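Side-chain contacts in bifunctional protein PutA (PDB 5UR2), which probably couples proline dehydrogenase and L-glutamate gamma-semialdehyde dehydrogenase activities in one chain, carrying L-proline through to L-glutamate with FAD and NAD: residues 225-228 with 229-233; 553-556 with 557-561. All coordinates share one frame; numbering follows the deposited sequence.

Contact 1: 225-228 with 229-233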
loop_
_atom_site.group_PDB
_atom_site.type_symbol
_atom_site.label_atom_id
_atom_site.label_comp_id
_atom_site.label_asym_id
_atom_site.label_seq_id
_atom_site.Cartn_x
_atom_site.Cartn_y
_atom_site.Cartn_z
ATOM N N VAL B 225 5.282 26.787 54.272
ATOM C CA VAL B 225 3.831 26.634 54.374
ATOM C C VAL B 225 3.485 25.715 55.537
ATOM O O VAL B 225 2.593 26.012 56.345
ATOM C CB VAL B 225 3.227 26.099 53.061
ATOM C CG1 VAL B 225 1.709 26.001 53.191
ATOM C CG2 VAL B 225 3.620 26.952 51.889
ATOM N N PHE B 226 4.158 24.565 55.619
ATOM C CA PHE B 226 3.948 23.679 56.758
ATOM C C PHE B 226 4.303 24.376 58.062
ATOM O O PHE B 226 3.610 24.210 59.071
ATOM C CB PHE B 226 4.761 22.400 56.607
ATOM C CG PHE B 226 4.080 21.338 55.798
ATOM C CD1 PHE B 226 3.422 21.655 54.621
ATOM C CD2 PHE B 226 4.085 20.019 56.225
ATOM C CE1 PHE B 226 2.784 20.671 53.874
ATOM C CE2 PHE B 226 3.446 19.027 55.483
ATOM C CZ PHE B 226 2.801 19.357 54.305
ATOM N N ARG B 227 5.367 25.183 58.060
ATOM C CA ARG B 227 5.776 25.848 59.294
ATOM C C ARG B 227 4.740 26.875 59.734
ATOM O O ARG B 227 4.321 26.892 60.900
ATOM C CB ARG B 227 7.145 26.511 59.118
ATOM C CG ARG B 227 7.557 27.334 60.348
ATOM C CD ARG B 227 8.896 28.044 60.183
ATOM N NE ARG B 227 9.991 27.110 59.940
ATOM C CZ ARG B 227 10.772 27.132 58.865
ATOM N NH1 ARG B 227 10.581 28.054 57.924
ATOM N NH2 ARG B 227 11.751 26.243 58.736
ATOM N N LEU B 228 4.314 27.743 58.812
ATOM C CA LEU B 228 3.315 28.748 59.159
ATOM C C LEU B 228 2.027 28.097 59.648
ATOM O O LEU B 228 1.422 28.559 60.623
ATOM C CB LEU B 228 3.044 29.657 57.960
ATOM C CG LEU B 228 1.993 30.738 58.201
ATOM C CD1 LEU B 228 2.493 31.679 59.288
ATOM C CD2 LEU B 228 1.723 31.518 56.920
ATOM N N GLY B 229 1.576 27.035 58.972
ATOM C CA GLY B 229 0.385 26.339 59.438
ATOM C C GLY B 229 0.539 25.822 60.856
ATOM O O GLY B 229 -0.341 26.010 61.706
ATOM N N MET B 230 1.666 25.162 61.129
ATOM C CA MET B 230 1.921 24.657 62.469
ATOM C C MET B 230 1.893 25.793 63.478
ATOM O O MET B 230 1.255 25.687 64.530
ATOM C CB MET B 230 3.267 23.938 62.504
ATOM C CG MET B 230 3.621 23.327 63.858
ATOM S SD MET B 230 5.204 22.439 63.834
ATOM C CE MET B 230 6.315 23.796 63.462
ATOM N N GLU B 231 2.541 26.909 63.150
ATOM C CA GLU B 231 2.580 28.014 64.096
ATOM C C GLU B 231 1.184 28.560 64.371
ATOM O O GLU B 231 0.877 28.921 65.509
ATOM C CB GLU B 231 3.504 29.120 63.573
ATOM C CG GLU B 231 4.974 28.743 63.611
ATOM C CD GLU B 231 5.856 29.680 62.814
ATOM O OE1 GLU B 231 5.317 30.561 62.119
ATOM O OE2 GLU B 231 7.096 29.523 62.871
ATOM N N LYS B 232 0.303 28.545 63.381
ATOM C CA LYS B 232 -1.024 29.117 63.551
ATOM C C LYS B 232 -2.064 28.104 64.006
ATOM O O LYS B 232 -3.239 28.464 64.113
ATOM C CB LYS B 232 -1.491 29.778 62.249
ATOM C CG LYS B 232 -0.611 30.917 61.727
ATOM C CD LYS B 232 -0.444 32.056 62.735
ATOM C CE LYS B 232 0.139 33.295 62.031
ATOM N NZ LYS B 232 0.439 34.432 62.949
ATOM N N GLY B 233 -1.675 26.858 64.272
ATOM C CA GLY B 233 -2.665 25.857 64.633
ATOM C C GLY B 233 -3.544 25.454 63.470
ATOM O O GLY B 233 -4.703 25.068 63.663
#
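Glu231 folds back over the preceding helical turn and lies side by side with Arg227, both chains pointing the same way. Its CB rests near the carbonyl oxygens of Arg227 and Leu228, and CG comes within 3.3 Å of Arg227 O. The first torsion sets this course: CG stands beside the backbone N and opposite the carbonyl carbon (chi1 -71°), which sends the chain back along the helix. CD then reaches Arg227 CG, and of the two carboxylate oxygens OE2 makes the closer approach, 3.4 Å from Arg227 CG, while OE1 turns to the Leu228 side. OE2 thus meets aliphatic carbon rather than the charged end: Arg227 NE is 4.8 Å from Glu231 OE2, and the guanidinium and carboxylate planes are 39° apart. Arg227 NE forms its salt bridge with Glu261; across the wider gap, Glu231 could add at most a longer-range attraction.

One position further on, Lys232 and Leu228 meet through carbon. Leu228 CD1 sits 4.0 Å from Lys232 CE and equally near Lys232 CG, the lysine chain being bent at chi2. Leu228 also packs on Met163, Val166 and Thr167 of helix 152-173, whereas the ring of Phe226 stacks on Phe268, on a different side of the helix.

Beneath the side chains run four i to i+4 bonds, from Gly229 N to Val225 O through to Lys232 N to Leu228 O; the last is the most bent, 143° at the hydrogen. Gly233 leaves helical phi/psi with positive phi, and two bonds return into the last turn, one of them Gly233 N to Met230 O at 3.2 Å. This is a Schellman motif closing helix 211-232, the helix of a beta-alpha-beta unit in the proline dehydrogenase barrel, between strands 194-197 and 235-238.

Contact 2: 553-556 with 557-561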
loop_
_atom_site.group_PDB
_atom_site.type_symbol
_atom_site.label_atom_id
_atom_site.label_comp_id
_atom_site.label_asym_id
_atom_site.label_seq_id
_atom_site.Cartn_x
_atom_site.Cartn_y
_atom_site.Cartn_z
ATOM N N PRO B 553 16.765 -14.670 1.886
ATOM C CA PRO B 553 15.308 -14.506 2.016
ATOM C C PRO B 553 14.938 -13.365 2.960
ATOM O O PRO B 553 15.618 -13.099 3.962
ATOM C CB PRO B 553 14.845 -15.860 2.579
ATOM C CG PRO B 553 15.888 -16.826 2.148
ATOM C CD PRO B 553 17.193 -16.051 2.175
ATOM N N CYS B 554 13.832 -12.696 2.626
ATOM C CA CYS B 554 13.381 -11.545 3.402
ATOM C C CYS B 554 13.291 -11.858 4.886
ATOM O O CYS B 554 13.730 -11.058 5.718
ATOM C CB CYS B 554 12.025 -11.065 2.883
ATOM S SG CYS B 554 12.057 -10.514 1.147
ATOM N N GLU B 555 12.732 -13.023 5.234
ATOM C CA GLU B 555 12.572 -13.400 6.638
ATOM C C GLU B 555 13.910 -13.428 7.372
ATOM O O GLU B 555 13.992 -13.011 8.533
ATOM C CB GLU B 555 11.870 -14.759 6.737
ATOM C CG GLU B 555 11.770 -15.322 8.160
ATOM C CD GLU B 555 11.133 -14.353 9.151
ATOM O OE1 GLU B 555 10.118 -13.703 8.796
ATOM O OE2 GLU B 555 11.673 -14.230 10.277
ATOM N N GLN B 556 14.966 -13.927 6.716
ATOM C CA GLN B 556 16.281 -13.992 7.354
ATOM C C GLN B 556 16.913 -12.607 7.462
ATOM O O GLN B 556 17.602 -12.310 8.443
ATOM C CB GLN B 556 17.192 -14.953 6.583
ATOM C CG GLN B 556 16.737 -16.405 6.657
ATOM C CD GLN B 556 17.458 -17.341 5.670
ATOM O OE1 GLN B 556 18.681 -17.278 5.480
ATOM N NE2 GLN B 556 16.679 -18.224 5.039
ATOM N N ARG B 557 16.705 -11.746 6.464
ATOM C CA ARG B 557 17.213 -10.380 6.590
ATOM C C ARG B 557 16.486 -9.639 7.703
ATOM O O ARG B 557 17.116 -8.943 8.511
ATOM C CB ARG B 557 17.095 -9.626 5.264
ATOM C CG ARG B 557 17.731 -10.343 4.078
ATOM C CD ARG B 557 17.901 -9.404 2.865
ATOM N NE ARG B 557 16.673 -8.705 2.491
ATOM C CZ ARG B 557 15.984 -8.951 1.386
ATOM N NH1 ARG B 557 16.399 -9.894 0.550
ATOM N NH2 ARG B 557 14.884 -8.257 1.117
ATOM N N ALA B 558 15.161 -9.818 7.782
ATOM C CA ALA B 558 14.377 -9.197 8.845
ATOM C C ALA B 558 14.787 -9.710 10.226
ATOM O O ALA B 558 14.798 -8.942 11.198
ATOM C CB ALA B 558 12.889 -9.439 8.605
ATOM N N ALA B 559 15.111 -11.007 10.336
ATOM C CA ALA B 559 15.535 -11.559 11.624
ATOM C C ALA B 559 16.867 -10.957 12.083
ATOM O O ALA B 559 17.087 -10.760 13.285
ATOM C CB ALA B 559 15.630 -13.087 11.531
ATOM N N LEU B 560 17.775 -10.675 11.144
ATOM C CA LEU B 560 19.022 -9.997 11.504
ATOM C C LEU B 560 18.742 -8.601 12.045
ATOM O O LEU B 560 19.347 -8.178 13.040
ATOM C CB LEU B 560 19.959 -9.930 10.293
ATOM C CG LEU B 560 20.706 -11.247 10.018
ATOM C CD1 LEU B 560 21.527 -11.215 8.738
ATOM C CD2 LEU B 560 21.625 -11.564 11.195
ATOM N N VAL B 561 17.791 -7.893 11.427
ATOM C CA VAL B 561 17.414 -6.559 11.881
ATOM C C VAL B 561 16.720 -6.617 13.245
ATOM O O VAL B 561 16.904 -5.727 14.094
ATOM C CB VAL B 561 16.549 -5.881 10.811
ATOM C CG1 VAL B 561 15.964 -4.564 11.353
ATOM C CG2 VAL B 561 17.408 -5.632 9.601
#
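The first turn of helix 554-570, in the aldehyde dehydrogenase part of the chain, begins with Pro553 at the N-cap, and the side chain of Arg557 folds back against it. The cap residue's carbonyl opens the i to i+4 series: Arg557 N donates to Pro553 O at 3.0 Å, with 162° at the hydrogen. Ala558 N to Cys554 O follows at 2.8 Å and is similarly straight, whereas Ala559 N to Glu555 O bends to 146°.

Arg557 takes its CG beside its own backbone N (chi1 -53°), bringing that carbon to 3.5 Å from Pro553 O. The chain's bend, at chi3, lays the guanidinium back over the start of the helix, where Cys554 CA stands above the centre of one face, 4.2 Å from the plane. Bonds outside the segments help fix the group's rotation, among them NE to Val657 O and a weak one from NH1 to Val552 O; NH2 is hydrogen-bonded elsewhere too. Met608 and Trp549 also touch this side chain, placing it among helices 587-611 and 532-549.

On another flank, Glu555 forms a salt bridge with Arg609 of helix 587-611. Ala559 CB lies 3.4 Å from Glu555 O. Cys554 SG, set beside its own backbone N, lies 3.6 Å from Arg557 NH2, a contact rather than an assigned bond.

In the fold
Contacts 1 and 2 sample opposite ends of two separate helices: 225-233 covers the C-terminal end of helix 211-232, whereas 553-561 covers the start of helix 554-570. They fall in different catalytic parts, the proline dehydrogenase barrel and the aldehyde dehydrogenase region, and lie on opposite sides of the chain's centre. The centres of contact 1 and contact 2 are 66 Å apart, and the nearest atoms of contact 1 and contact 2 are about 49 Å apart, which rules out direct contact. Contact 1 lies in the barrel that holds the cofactor: the Phe226 side chain is about 13 Å from the bound N-propargylglycine-modified flavin adenine dinucleotide. Both contacts lie away from the predicted active-site residues Glu746 and Cys780.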